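Local atomic coordinates of phospholethanolamine N-methyltransferase 2 (Haemonchus contortus, PDB entry 4KRI), a protein that probably transfers methyl groups from S-adenosylmethionine to phosphorylated methylethanolamines, completing phosphocholine synthesis in a parasitic nematode. Residues G223-D228 / G245-G250; N142-S147 / W154-W159; R8-C13 / K37-Q42; A72-I77 / L102-S107. One frame throughout, in Å; residues are numbered along the deposited sequence.

Contact 1 (G223-D228 / G245-G250)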
loop_
_atom_site.group_PDB
_atom_site.type_symbol
_atom_site.label_atom_id
_atom_site.label_comp_id
_atom_site.label_asym_id
_atom_site.label_seq_id
_atom_site.Cartn_x
_atom_site.Cartn_y
_atom_site.Cartn_z
ATOM N N GLY A 223 0.058 -2.397 -22.480
ATOM C CA GLY A 223 0.324 -0.994 -22.232
ATOM C C GLY A 223 -0.808 -0.271 -21.522
ATOM O O GLY A 223 -0.619 0.867 -21.067
ATOM N N GLN A 224 -1.982 -0.891 -21.439
ATOM C CA GLN A 224 -3.055 -0.288 -20.647
ATOM C C GLN A 224 -2.658 -0.207 -19.174
ATOM O O GLN A 224 -1.797 -0.960 -18.708
ATOM C CB GLN A 224 -4.395 -1.011 -20.848
ATOM C CG GLN A 224 -4.957 -0.782 -22.262
ATOM C CD GLN A 224 -6.281 -1.471 -22.491
ATOM O OE1 GLN A 224 -6.451 -2.649 -22.162
ATOM N NE2 GLN A 224 -7.245 -0.733 -23.051
ATOM N N ARG A 225 -3.256 0.738 -18.451
ATOM C CA ARG A 225 -2.820 1.014 -17.086
ATOM C C ARG A 225 -3.768 0.432 -16.063
ATOM O O ARG A 225 -4.979 0.677 -16.118
ATOM C CB ARG A 225 -2.702 2.527 -16.878
ATOM C CG ARG A 225 -1.714 3.185 -17.855
ATOM C CD ARG A 225 -1.330 4.608 -17.447
ATOM N NE ARG A 225 -0.781 4.650 -16.093
ATOM C CZ ARG A 225 -1.394 5.209 -15.054
ATOM N NH1 ARG A 225 -2.573 5.799 -15.210
ATOM N NH2 ARG A 225 -0.823 5.194 -13.857
ATOM N N MET A 226 -3.219 -0.322 -15.116
ATOM C CA MET A 226 -4.029 -0.940 -14.079
ATOM C C MET A 226 -3.591 -0.494 -12.690
ATOM O O MET A 226 -2.394 -0.440 -12.397
ATOM C CB MET A 226 -3.950 -2.476 -14.186
ATOM C CG MET A 226 -4.549 -3.221 -12.985
ATOM S SD MET A 226 -4.409 -5.031 -13.189
ATOM C CE MET A 226 -5.749 -5.316 -14.338
ATOM N N LEU A 227 -4.571 -0.172 -11.845
ATOM C CA LEU A 227 -4.320 0.080 -10.431
ATOM C C LEU A 227 -4.713 -1.160 -9.663
ATOM O O LEU A 227 -5.862 -1.618 -9.770
ATOM C CB LEU A 227 -5.179 1.258 -9.935
ATOM C CG LEU A 227 -5.085 1.529 -8.427
ATOM C CD1 LEU A 227 -3.678 2.031 -8.058
ATOM C CD2 LEU A 227 -6.147 2.548 -8.011
ATOM N N ASP A 228 -3.783 -1.708 -8.877
ATOM C CA ASP A 228 -4.107 -2.877 -8.042
ATOM C C ASP A 228 -4.192 -2.421 -6.602
ATOM O O ASP A 228 -3.205 -1.968 -6.039
ATOM C CB ASP A 228 -3.016 -3.955 -8.202
ATOM C CG ASP A 228 -3.347 -5.257 -7.467
ATOM O OD1 ASP A 228 -3.827 -5.207 -6.306
ATOM O OD2 ASP A 228 -3.127 -6.351 -8.047
ATOM N N GLY A 245 0.883 -7.824 -20.332
ATOM C CA GLY A 245 1.663 -6.664 -20.728
ATOM C C GLY A 245 1.080 -5.354 -20.224
ATOM O O GLY A 245 1.337 -4.286 -20.794
ATOM N N LEU A 246 0.293 -5.445 -19.158
ATOM C CA LEU A 246 -0.281 -4.257 -18.540
ATOM C C LEU A 246 0.797 -3.500 -17.775
ATOM O O LEU A 246 1.747 -4.103 -17.265
ATOM C CB LEU A 246 -1.382 -4.651 -17.572
ATOM C CG LEU A 246 -2.616 -5.274 -18.227
ATOM C CD1 LEU A 246 -3.612 -5.700 -17.167
ATOM C CD2 LEU A 246 -3.231 -4.247 -19.150
ATOM N N GLN A 247 0.644 -2.179 -17.706
ATOM C CA GLN A 247 1.412 -1.368 -16.770
ATOM C C GLN A 247 0.605 -1.324 -15.482
ATOM O O GLN A 247 -0.564 -0.901 -15.477
ATOM C CB GLN A 247 1.610 0.040 -17.321
ATOM C CG GLN A 247 2.369 0.967 -16.392
ATOM C CD GLN A 247 2.648 2.307 -17.034
ATOM O OE1 GLN A 247 1.871 3.250 -16.892
ATOM N NE2 GLN A 247 3.757 2.396 -17.752
ATOM N N VAL A 248 1.204 -1.791 -14.392
ATOM C CA VAL A 248 0.449 -2.001 -13.163
ATOM C C VAL A 248 1.054 -1.218 -12.019
ATOM O O VAL A 248 2.246 -1.313 -11.773
ATOM C CB VAL A 248 0.431 -3.482 -12.742
ATOM C CG1 VAL A 248 -0.477 -3.651 -11.531
ATOM C CG2 VAL A 248 -0.032 -4.364 -13.897
ATOM N N HIS A 249 0.228 -0.433 -11.332
ATOM C CA HIS A 249 0.671 0.257 -10.130
ATOM C C HIS A 249 -0.056 -0.365 -8.971
ATOM O O HIS A 249 -1.285 -0.334 -8.906
ATOM C CB HIS A 249 0.347 1.750 -10.163
ATOM C CG HIS A 249 0.851 2.485 -8.960
ATOM N ND1 HIS A 249 2.181 2.480 -8.592
ATOM C CD2 HIS A 249 0.207 3.232 -8.029
ATOM C CE1 HIS A 249 2.337 3.198 -7.493
ATOM N NE2 HIS A 249 1.155 3.664 -7.131
ATOM N N GLY A 250 0.698 -0.941 -8.048
ATOM C CA GLY A 250 0.089 -1.631 -6.928
ATOM C C GLY A 250 0.245 -0.859 -5.644
ATOM O O GLY A 250 1.327 -0.335 -5.368
#
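Met226 pairs with Val248 across the two parallel strands of a beta-alpha-beta unit of the Rossmann-like methyltransferase domain, in which strands 225-229 and 247-252 are joined through helix 235-244. The backbone ladder alternates between the strands: Gln247 N donates to Gln224 O, Met226 N to Gln247 O at 2.7 Å, His249 N to Met226 O, and Asp228 N to His249 O. The tight side is the face carrying Met226 and Val248, which packs under helix 235-244 at Ala237 and Ala240. There the methionine chain runs extended to SD and bends only at its last torsion (chi3 -78°), which lays CE against Leu246 CD1 at 3.6 Å; Val248 CG1 comes within 4.3 Å of Met226 CG. Further along this face, the side chain of Asp228 lies about 4 Å from bound S-adenosylhomocysteine at nearest atoms. The other face is more exposed at Arg225, Gln247 and His249. Leu227 CD1 reaches His249 CD2 at 4.1 Å, while the imidazole is held through ND1 by Thr274 on the next strand. Ahead of the ladder, Gly223 N donates to the O of Gly245, the residue that follows helix 235-244, from above the carbonyl plane. Arg225, which also makes a cation-pi contact with Phe290, lies alongside Gln247, the guanidinium and amide planes 72° apart, and Arg225 NE donates to Gln247 OE1 at 3.1 Å, the oxygen lying in the guanidinium plane.

Contact 2 (N142-S147 / W154-W159); sequences NEVLDS and WLDFIW
Asn142 and Ile158 form an antiparallel hydrogen-bonded pair, each backbone N donating to the other's O at 2.8 Å, and Val144 N extends the ladder to Asp156 O just as the first strand gives way to helix 145-151. Water 1 adds a second link between Asn142 and Ile158, accepting from Asn142 ND2 and donating to Ile158 O. Beyond the pairing, Asp156 sits across from the helix start. With its CG anti to the backbone N (chi1 -165°), OD2 reaches Ser147 OG, which donates to it at 2.6 Å on the anti lone pair, while OD1 is held by a salt bridge from Arg103. Val144 packs beside this carboxylate: CG2 lies 3.6 Å from Asp156 CG and 3.7 Å from Ile158 CG1. On the face that carries Glu143 and Phe157, Glu143 reaches across to Trp154, its OE2 2.7 Å from Trp154 O and at the edge of the indole ring, the carboxylate and ring planes 40° apart. Glu143 OE1 accepts from Tyr275 N and Trp154 NE1 donates to Val273 O, so both side chains are tied to strand 273-277 of the methyltransferase domain. The whole is an antiparallel strand-helix-strand connection, strands 132-143 and 156-166 joined through helix 145-151, whose N-cap position is Val144.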
loop_
_atom_site.group_PDB
_atom_site.type_symbol
_atom_site.label_atom_id
_atom_site.label_comp_id
_atom_site.label_asym_id
_atom_site.label_seq_id
_atom_site.Cartn_x
_atom_site.Cartn_y
_atom_site.Cartn_z
ATOM N N ASN A 142 6.464 6.328 -1.731
ATOM C CA ASN A 142 6.484 6.089 -3.163
ATOM C C ASN A 142 7.872 5.710 -3.628
ATOM O O ASN A 142 8.862 5.952 -2.931
ATOM C CB ASN A 142 6.060 7.341 -3.932
ATOM C CG ASN A 142 4.577 7.613 -3.832
ATOM O OD1 ASN A 142 3.766 6.966 -4.510
ATOM N ND2 ASN A 142 4.211 8.605 -3.017
ATOM N N GLU A 143 7.943 5.122 -4.813
ATOM C CA GLU A 143 9.235 4.920 -5.466
ATOM C C GLU A 143 9.564 6.116 -6.336
ATOM O O GLU A 143 8.671 6.687 -6.974
ATOM C CB GLU A 143 9.197 3.684 -6.369
ATOM C CG GLU A 143 8.922 2.378 -5.647
ATOM C CD GLU A 143 8.818 1.216 -6.622
ATOM O OE1 GLU A 143 7.836 1.189 -7.382
ATOM O OE2 GLU A 143 9.727 0.350 -6.672
ATOM N N VAL A 144 10.849 6.474 -6.384
ATOM C CA VAL A 144 11.321 7.449 -7.354
ATOM C C VAL A 144 11.268 6.802 -8.735
ATOM O O VAL A 144 11.966 5.818 -8.994
ATOM C CB VAL A 144 12.777 7.876 -7.070
ATOM C CG1 VAL A 144 13.248 8.896 -8.118
ATOM C CG2 VAL A 144 12.869 8.463 -5.683
ATOM N N LEU A 145 10.426 7.325 -9.617
ATOM C CA LEU A 145 10.158 6.630 -10.880
ATOM C C LEU A 145 11.332 6.729 -11.853
ATOM O O LEU A 145 11.588 5.799 -12.631
ATOM C CB LEU A 145 8.846 7.130 -11.511
ATOM C CG LEU A 145 7.620 6.751 -10.679
ATOM C CD1 LEU A 145 6.366 7.414 -11.224
ATOM C CD2 LEU A 145 7.449 5.244 -10.646
ATOM N N ASP A 146 12.061 7.838 -11.799
ATOM C CA ASP A 146 13.239 7.990 -12.630
ATOM C C ASP A 146 14.177 6.827 -12.363
ATOM O O ASP A 146 14.819 6.304 -13.273
ATOM C CB ASP A 146 13.933 9.305 -12.290
ATOM C CG ASP A 146 15.025 9.644 -13.248
ATOM O OD1 ASP A 146 14.708 10.151 -14.351
ATOM O OD2 ASP A 146 16.209 9.413 -12.898
ATOM N N SER A 147 14.255 6.417 -11.108
ATOM C CA SER A 147 15.218 5.381 -10.746
ATOM C C SER A 147 14.782 4.020 -11.274
ATOM O O SER A 147 15.618 3.202 -11.648
ATOM C CB SER A 147 15.407 5.346 -9.227
ATOM O OG SER A 147 15.989 6.565 -8.804
ATOM N N TRP A 154 14.268 -0.110 -7.862
ATOM C CA TRP A 154 12.923 -0.021 -7.292
ATOM C C TRP A 154 12.968 0.340 -5.812
ATOM O O TRP A 154 11.923 0.441 -5.164
ATOM C CB TRP A 154 12.182 -1.366 -7.463
ATOM C CG TRP A 154 11.582 -1.613 -8.847
ATOM C CD1 TRP A 154 10.257 -1.473 -9.200
ATOM C CD2 TRP A 154 12.271 -2.047 -10.039
ATOM N NE1 TRP A 154 10.096 -1.781 -10.533
ATOM C CE2 TRP A 154 11.299 -2.142 -11.066
ATOM C CE3 TRP A 154 13.608 -2.358 -10.336
ATOM C CZ2 TRP A 154 11.632 -2.532 -12.370
ATOM C CZ3 TRP A 154 13.932 -2.746 -11.631
ATOM C CH2 TRP A 154 12.941 -2.832 -12.634
ATOM N N LEU A 155 14.171 0.544 -5.278
ATOM C CA LEU A 155 14.327 0.818 -3.847
ATOM C C LEU A 155 14.778 2.249 -3.538
ATOM O O LEU A 155 15.439 2.507 -2.522
ATOM C CB LEU A 155 15.303 -0.179 -3.221
ATOM C CG LEU A 155 14.971 -1.639 -3.503
ATOM C CD1 LEU A 155 16.115 -2.506 -2.984
ATOM C CD2 LEU A 155 13.636 -2.033 -2.861
ATOM N N ASP A 156 14.409 3.179 -4.405
ATOM C CA ASP A 156 14.707 4.592 -4.183
ATOM C C ASP A 156 13.382 5.177 -3.689
ATOM O O ASP A 156 12.413 5.240 -4.443
ATOM C CB ASP A 156 15.176 5.219 -5.507
ATOM C CG ASP A 156 15.849 6.559 -5.326
ATOM O OD1 ASP A 156 15.852 7.082 -4.183
ATOM O OD2 ASP A 156 16.376 7.106 -6.335
ATOM N N PHE A 157 13.307 5.546 -2.411
ATOM C CA PHE A 157 11.994 5.850 -1.808
ATOM C C PHE A 157 11.748 7.321 -1.474
ATOM O O PHE A 157 12.681 8.065 -1.198
ATOM C CB PHE A 157 11.802 4.999 -0.557
ATOM C CG PHE A 157 11.730 3.531 -0.845
ATOM C CD1 PHE A 157 10.621 2.996 -1.476
ATOM C CD2 PHE A 157 12.789 2.696 -0.514
ATOM C CE1 PHE A 157 10.538 1.636 -1.743
ATOM C CE2 PHE A 157 12.729 1.337 -0.785
ATOM C CZ PHE A 157 11.594 0.806 -1.401
ATOM N N ILE A 158 10.478 7.719 -1.511
ATOM C CA ILE A 158 10.036 9.040 -1.075
ATOM C C ILE A 158 8.985 8.838 0.001
ATOM O O ILE A 158 7.948 8.230 -0.255
ATOM C CB ILE A 158 9.369 9.809 -2.210
ATOM C CG1 ILE A 158 10.321 9.923 -3.408
ATOM C CG2 ILE A 158 8.937 11.207 -1.733
ATOM C CD1 ILE A 158 9.614 10.348 -4.692
ATOM N N TRP A 159 9.239 9.338 1.204
ATOM C CA TRP A 159 8.205 9.323 2.239
ATOM C C TRP A 159 7.480 10.651 2.222
ATOM O O TRP A 159 8.101 11.698 2.111
ATOM C CB TRP A 159 8.826 9.139 3.637
ATOM C CG TRP A 159 9.277 7.752 3.965
ATOM C CD1 TRP A 159 8.614 6.830 4.729
ATOM C CD2 TRP A 159 10.503 7.135 3.570
ATOM N NE1 TRP A 159 9.360 5.671 4.825
ATOM C CE2 TRP A 159 10.519 5.834 4.116
ATOM C CE3 TRP A 159 11.594 7.555 2.801
ATOM C CZ2 TRP A 159 11.583 4.951 3.917
ATOM C CZ3 TRP A 159 12.642 6.680 2.601
ATOM C CH2 TRP A 159 12.628 5.392 3.155
HETATM O O HOH W 1 5.507 9.600 -0.853
HETATM O O HOH W 2 12.773 3.345 -7.128
#

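Contact 3 (R8-C13 / K37-Q42)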
loop_
_atom_site.group_PDB
_atom_site.type_symbol
_atom_site.label_atom_id
_atom_site.label_comp_id
_atom_site.label_asym_id
_atom_site.label_seq_id
_atom_site.Cartn_x
_atom_site.Cartn_y
_atom_site.Cartn_z
ATOM N N ARG A 8 10.827 17.005 -9.848
ATOM C CA ARG A 8 9.426 17.240 -10.161
ATOM C C ARG A 8 8.533 16.261 -9.412
ATOM O O ARG A 8 7.475 16.644 -8.916
ATOM C CB ARG A 8 9.172 17.210 -11.668
ATOM C CG ARG A 8 9.732 18.468 -12.349
ATOM C CD ARG A 8 9.343 18.559 -13.801
ATOM N NE ARG A 8 7.897 18.601 -13.982
ATOM C CZ ARG A 8 7.177 19.716 -14.084
ATOM N NH1 ARG A 8 7.762 20.911 -14.016
ATOM N NH2 ARG A 8 5.867 19.634 -14.262
ATOM N N GLN A 9 8.972 15.010 -9.291
ATOM C CA GLN A 9 8.175 14.036 -8.554
ATOM C C GLN A 9 8.119 14.362 -7.053
ATOM O O GLN A 9 7.078 14.171 -6.417
ATOM C CB GLN A 9 8.691 12.602 -8.791
ATOM C CG GLN A 9 7.724 11.554 -8.276
ATOM C CD GLN A 9 8.270 10.136 -8.289
ATOM O OE1 GLN A 9 9.335 9.858 -8.854
ATOM N NE2 GLN A 9 7.534 9.225 -7.658
ATOM N N LEU A 10 9.222 14.868 -6.493
ATOM C CA LEU A 10 9.224 15.247 -5.078
ATOM C C LEU A 10 8.171 16.318 -4.817
ATOM O O LEU A 10 7.454 16.260 -3.813
ATOM C CB LEU A 10 10.600 15.752 -4.627
ATOM C CG LEU A 10 11.714 14.712 -4.645
ATOM C CD1 LEU A 10 12.980 15.290 -4.047
ATOM C CD2 LEU A 10 11.280 13.479 -3.884
ATOM N N ILE A 11 8.078 17.288 -5.724
ATOM C CA ILE A 11 7.101 18.368 -5.569
ATOM C C ILE A 11 5.682 17.868 -5.821
ATOM O O ILE A 11 4.731 18.335 -5.180
ATOM C CB ILE A 11 7.444 19.578 -6.482
ATOM C CG1 ILE A 11 8.820 20.134 -6.124
ATOM C CG2 ILE A 11 6.395 20.677 -6.371
ATOM C CD1 ILE A 11 9.027 20.287 -4.645
ATOM N N GLU A 12 5.523 16.902 -6.722
ATOM C CA GLU A 12 4.201 16.297 -6.906
ATOM C C GLU A 12 3.729 15.607 -5.624
ATOM O O GLU A 12 2.554 15.703 -5.263
ATOM C CB GLU A 12 4.196 15.307 -8.082
ATOM C CG GLU A 12 4.323 15.988 -9.439
ATOM C CD GLU A 12 4.838 15.043 -10.517
ATOM O OE1 GLU A 12 5.071 13.854 -10.204
ATOM O OE2 GLU A 12 4.999 15.493 -11.670
ATOM N N CYS A 13 4.644 14.920 -4.943
ATOM C CA CYS A 13 4.324 14.296 -3.658
ATOM C C CYS A 13 3.834 15.320 -2.637
ATOM O O CYS A 13 2.886 15.056 -1.882
ATOM C CB CYS A 13 5.529 13.540 -3.107
ATOM S SG CYS A 13 5.927 12.035 -4.039
ATOM N N LYS A 37 19.089 23.139 -6.434
ATOM C CA LYS A 37 18.647 24.248 -7.277
ATOM C C LYS A 37 17.469 23.869 -8.177
ATOM O O LYS A 37 16.594 24.696 -8.448
ATOM C CB LYS A 37 19.809 24.764 -8.121
ATOM C CG LYS A 37 20.912 25.407 -7.316
ATOM C CD LYS A 37 22.178 25.505 -8.152
ATOM C CE LYS A 37 23.290 26.201 -7.396
ATOM N NZ LYS A 37 24.460 26.413 -8.280
ATOM N N ALA A 38 17.454 22.621 -8.639
ATOM C CA ALA A 38 16.325 22.100 -9.408
ATOM C C ALA A 38 15.038 22.121 -8.580
ATOM O O ALA A 38 13.954 22.391 -9.101
ATOM C CB ALA A 38 16.618 20.689 -9.887
ATOM N N LEU A 39 15.156 21.814 -7.293
ATOM C CA LEU A 39 14.012 21.901 -6.391
ATOM C C LEU A 39 13.566 23.348 -6.210
ATOM O O LEU A 39 12.374 23.651 -6.245
ATOM C CB LEU A 39 14.348 21.295 -5.026
ATOM C CG LEU A 39 14.249 19.788 -4.826
ATOM C CD1 LEU A 39 14.777 19.401 -3.450
ATOM C CD2 LEU A 39 12.802 19.325 -4.994
ATOM N N THR A 40 14.528 24.244 -6.022
ATOM C CA THR A 40 14.217 25.652 -5.794
ATOM C C THR A 40 13.466 26.273 -6.966
ATOM O O THR A 40 12.519 27.033 -6.764
ATOM C CB THR A 40 15.492 26.474 -5.506
ATOM O OG1 THR A 40 16.099 26.010 -4.291
ATOM C CG2 THR A 40 15.154 27.953 -5.354
ATOM N N GLU A 41 13.876 25.941 -8.188
ATOM C CA GLU A 41 13.272 26.532 -9.385
ATOM C C GLU A 41 11.841 26.061 -9.606
ATOM O O GLU A 41 11.128 26.605 -10.447
ATOM C CB GLU A 41 14.115 26.249 -10.638
ATOM C CG GLU A 41 15.407 27.056 -10.748
ATOM C CD GLU A 41 15.189 28.565 -10.713
ATOM O OE1 GLU A 41 14.520 29.113 -11.616
ATOM O OE2 GLU A 41 15.700 29.210 -9.777
ATOM N N GLN A 42 11.429 25.049 -8.850
ATOM C CA GLN A 42 10.068 24.533 -8.913
ATOM C C GLN A 42 9.075 25.488 -8.258
ATOM O O GLN A 42 7.867 25.379 -8.470
ATOM C CB GLN A 42 9.993 23.169 -8.228
ATOM C CG GLN A 42 10.574 22.015 -9.045
ATOM C CD GLN A 42 9.679 21.633 -10.203
ATOM O OE1 GLN A 42 8.575 21.120 -10.007
ATOM N NE2 GLN A 42 10.140 21.900 -11.418
HETATM O O HOH W 3 6.307 18.998 -9.696
#
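Leu39, in helix 33-40, is the first residue of its segment to meet helix 5-18. Its CD2 methyl meets two side chains of that helix, 3.9 Å from Ile11 CD1 and 4.1 Å from Leu10 CD1, and the leucine crosses both at a slant. Ile68 of strand 64-70 touches both Leu39 and Ile11, so the apolar cluster rests on the sheet beneath the helices. Three residues further on, Gln42 turns back toward Arg8 and Ile11. A bend at chi2 (-73°) lets its chain slide past Ile11 in the opposite direction, with CB and CG both 3.9 Å from Ile11 CG1, and carries the amide up to Arg8. There the amide stands across the arginine, NE2 3.6 Å from Arg8 CG, its plane 85° from that of the guanidinium. Water 3 links the Arg8 carbonyl to the Gln42 side chain, donating to Arg8 O at 2.7 Å and to Gln42 OE1 at 3.1 Å. Direct polar bonding between the segments is thus absent: the inner half is held by aliphatic packing, and the outer half by the arginine and glutamine chains lying against each other, with a water supplying the polar link.

Contact 4 (A72-I77 / L102-S107)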
loop_
_atom_site.group_PDB
_atom_site.type_symbol
_atom_site.label_atom_id
_atom_site.label_comp_id
_atom_site.label_asym_id
_atom_site.label_seq_id
_atom_site.Cartn_x
_atom_site.Cartn_y
_atom_site.Cartn_z
ATOM N N ALA A 72 20.041 12.973 1.888
ATOM C CA ALA A 72 20.818 13.634 2.933
ATOM C C ALA A 72 21.070 12.740 4.143
ATOM O O ALA A 72 21.776 13.139 5.074
ATOM C CB ALA A 72 20.112 14.917 3.366
ATOM N N LEU A 73 20.506 11.536 4.130
ATOM C CA LEU A 73 20.475 10.715 5.337
ATOM C C LEU A 73 21.293 9.427 5.277
ATOM O O LEU A 73 20.969 8.474 5.982
ATOM C CB LEU A 73 19.031 10.360 5.702
ATOM C CG LEU A 73 18.088 11.531 5.967
ATOM C CD1 LEU A 73 16.817 11.035 6.641
ATOM C CD2 LEU A 73 18.774 12.585 6.812
ATOM N N ASP A 74 22.336 9.390 4.449
ATOM C CA ASP A 74 23.177 8.189 4.343
ATOM C C ASP A 74 23.700 7.731 5.705
ATOM O O ASP A 74 23.710 6.543 6.013
ATOM C CB ASP A 74 24.373 8.443 3.422
ATOM C CG ASP A 74 23.965 8.768 2.002
ATOM O OD1 ASP A 74 22.763 8.644 1.684
ATOM O OD2 ASP A 74 24.855 9.139 1.204
ATOM N N GLU A 75 24.145 8.681 6.518
ATOM C CA GLU A 75 24.641 8.358 7.851
ATOM C C GLU A 75 23.515 7.984 8.804
ATOM O O GLU A 75 23.619 7.006 9.548
ATOM C CB GLU A 75 25.414 9.537 8.435
ATOM C CG GLU A 75 26.843 9.659 7.952
ATOM C CD GLU A 75 27.637 10.611 8.814
ATOM O OE1 GLU A 75 27.007 11.430 9.519
ATOM O OE2 GLU A 75 28.883 10.535 8.800
ATOM N N GLU A 76 22.441 8.770 8.780
ATOM C CA GLU A 76 21.322 8.590 9.708
ATOM C C GLU A 76 20.640 7.231 9.610
ATOM O O GLU A 76 20.233 6.663 10.625
ATOM C CB GLU A 76 20.276 9.694 9.514
ATOM C CG GLU A 76 20.668 11.058 10.079
ATOM C CD GLU A 76 21.813 11.730 9.321
ATOM O OE1 GLU A 76 22.150 11.294 8.196
ATOM O OE2 GLU A 76 22.382 12.709 9.853
ATOM N N ILE A 77 20.503 6.701 8.400
ATOM C CA ILE A 77 19.790 5.430 8.253
ATOM C C ILE A 77 20.589 4.246 8.806
ATOM O O ILE A 77 20.074 3.134 8.905
ATOM C CB ILE A 77 19.339 5.161 6.795
ATOM C CG1 ILE A 77 20.545 4.986 5.873
ATOM C CG2 ILE A 77 18.432 6.290 6.294
ATOM C CD1 ILE A 77 20.176 4.517 4.475
ATOM N N LEU A 102 10.648 13.186 2.129
ATOM C CA LEU A 102 11.975 12.666 2.376
ATOM C C LEU A 102 12.322 11.641 1.309
ATOM O O LEU A 102 11.644 10.629 1.170
ATOM C CB LEU A 102 12.047 12.022 3.768
ATOM C CG LEU A 102 13.282 11.150 4.036
ATOM C CD1 LEU A 102 14.507 11.997 4.170
ATOM C CD2 LEU A 102 13.084 10.300 5.283
ATOM N N ARG A 103 13.370 11.917 0.543
ATOM C CA ARG A 103 13.813 11.003 -0.496
ATOM C C ARG A 103 15.138 10.393 -0.065
ATOM O O ARG A 103 16.108 11.104 0.203
ATOM C CB ARG A 103 13.997 11.758 -1.823
ATOM C CG ARG A 103 14.366 10.896 -3.055
ATOM C CD ARG A 103 15.850 10.496 -3.078
ATOM N NE ARG A 103 16.235 9.900 -4.353
ATOM C CZ ARG A 103 16.720 10.586 -5.383
ATOM N NH1 ARG A 103 16.902 11.900 -5.305
ATOM N NH2 ARG A 103 17.034 9.950 -6.499
ATOM N N GLN A 104 15.185 9.072 -0.009
ATOM C CA GLN A 104 16.420 8.382 0.305
ATOM C C GLN A 104 16.484 7.087 -0.478
ATOM O O GLN A 104 15.544 6.289 -0.434
ATOM C CB GLN A 104 16.501 8.103 1.809
ATOM C CG GLN A 104 17.800 7.451 2.255
ATOM C CD GLN A 104 18.996 8.366 2.102
ATOM O OE1 GLN A 104 18.906 9.574 2.337
ATOM N NE2 GLN A 104 20.127 7.796 1.691
ATOM N N ASP A 105 17.595 6.881 -1.187
ATOM C CA ASP A 105 17.821 5.641 -1.935
ATOM C C ASP A 105 18.263 4.532 -0.984
ATOM O O ASP A 105 19.241 4.700 -0.248
ATOM C CB ASP A 105 18.888 5.881 -2.999
ATOM C CG ASP A 105 19.150 4.665 -3.861
ATOM O OD1 ASP A 105 18.310 3.735 -3.895
ATOM O OD2 ASP A 105 20.208 4.651 -4.518
ATOM N N LEU A 106 17.548 3.406 -0.986
ATOM C CA LEU A 106 17.888 2.284 -0.114
ATOM C C LEU A 106 18.462 1.089 -0.895
ATOM O O LEU A 106 18.572 -0.008 -0.359
ATOM C CB LEU A 106 16.675 1.854 0.729
ATOM C CG LEU A 106 16.104 2.889 1.710
ATOM C CD1 LEU A 106 14.959 2.282 2.496
ATOM C CD2 LEU A 106 17.171 3.381 2.657
ATOM N N SER A 107 18.835 1.308 -2.155
ATOM C CA SER A 107 19.323 0.210 -2.992
ATOM C C SER A 107 20.690 -0.318 -2.546
ATOM O O SER A 107 21.044 -1.461 -2.843
ATOM C CB SER A 107 19.364 0.614 -4.468
ATOM O OG SER A 107 20.383 1.565 -4.727
HETATM O O HOH W 4 17.420 11.938 2.619
#
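Gln104 OE1 is gripped twice: Leu73 N donates to it at 3.1 Å from above the carbonyl plane, and water 4 donates to it at 2.8 Å. The same water accepts from Ala72 N and donates to Arg103 O, bridging loop and strand beside the direct bond. The other end of the amide is used as well, since Gln104 NE2 donates to Asp74 OD1 at 2.8 Å. That oxygen lies close to the amide plane although the carboxylate plane stands 87° from it. Both ends being engaged, the rotation of the amide is fixed. A bend at chi2 (67°) sends the glutamine chain across to the loop. Apolar contacts flank it: Leu73 CD1 packs on Leu102 CD1 at 3.5 Å, and Ile77 CD1 meets Leu106 CD2 at 3.7 Å. At the end of the strand, Asp105 OD1 accepts from Ser107 N at 3.0 Å in an Asx turn. The Gln104 bonds and this apolar packing lay loop 72-77, which leads from strand 64-70 to helix 80-93, on the end of strand 98-105. Leu73 also touches Phe86 of helix 80-93, Ile77 and Leu106 pack against helix 114-124, and strand 98-105 lies between strands 64-70 and 156-166, with Leu102 and Leu106 touching the latter.

Overall arrangement
Contact 1 belongs to the methyltransferase domain and lies beside the cofactor product, only partly buried, whereas contacts 2, 3 and 4 form a connected, largely buried group in the N-terminal part of the chain. Strand pairing dominates contacts 1 and 2, parallel in the former and antiparallel in the latter. Contact 2 is entirely buried and central to its group: Trp159 N bonds to Leu102 O of contact 4, on the neighbouring strand, and Gln9 of contact 3 bonds to Glu143 O and Leu145 N. Contact 4 relies on a glutamine amide; contact 3, the farthest of the four from the chain's centre, joins helices lying on the sheet through aliphatic side chains and one water.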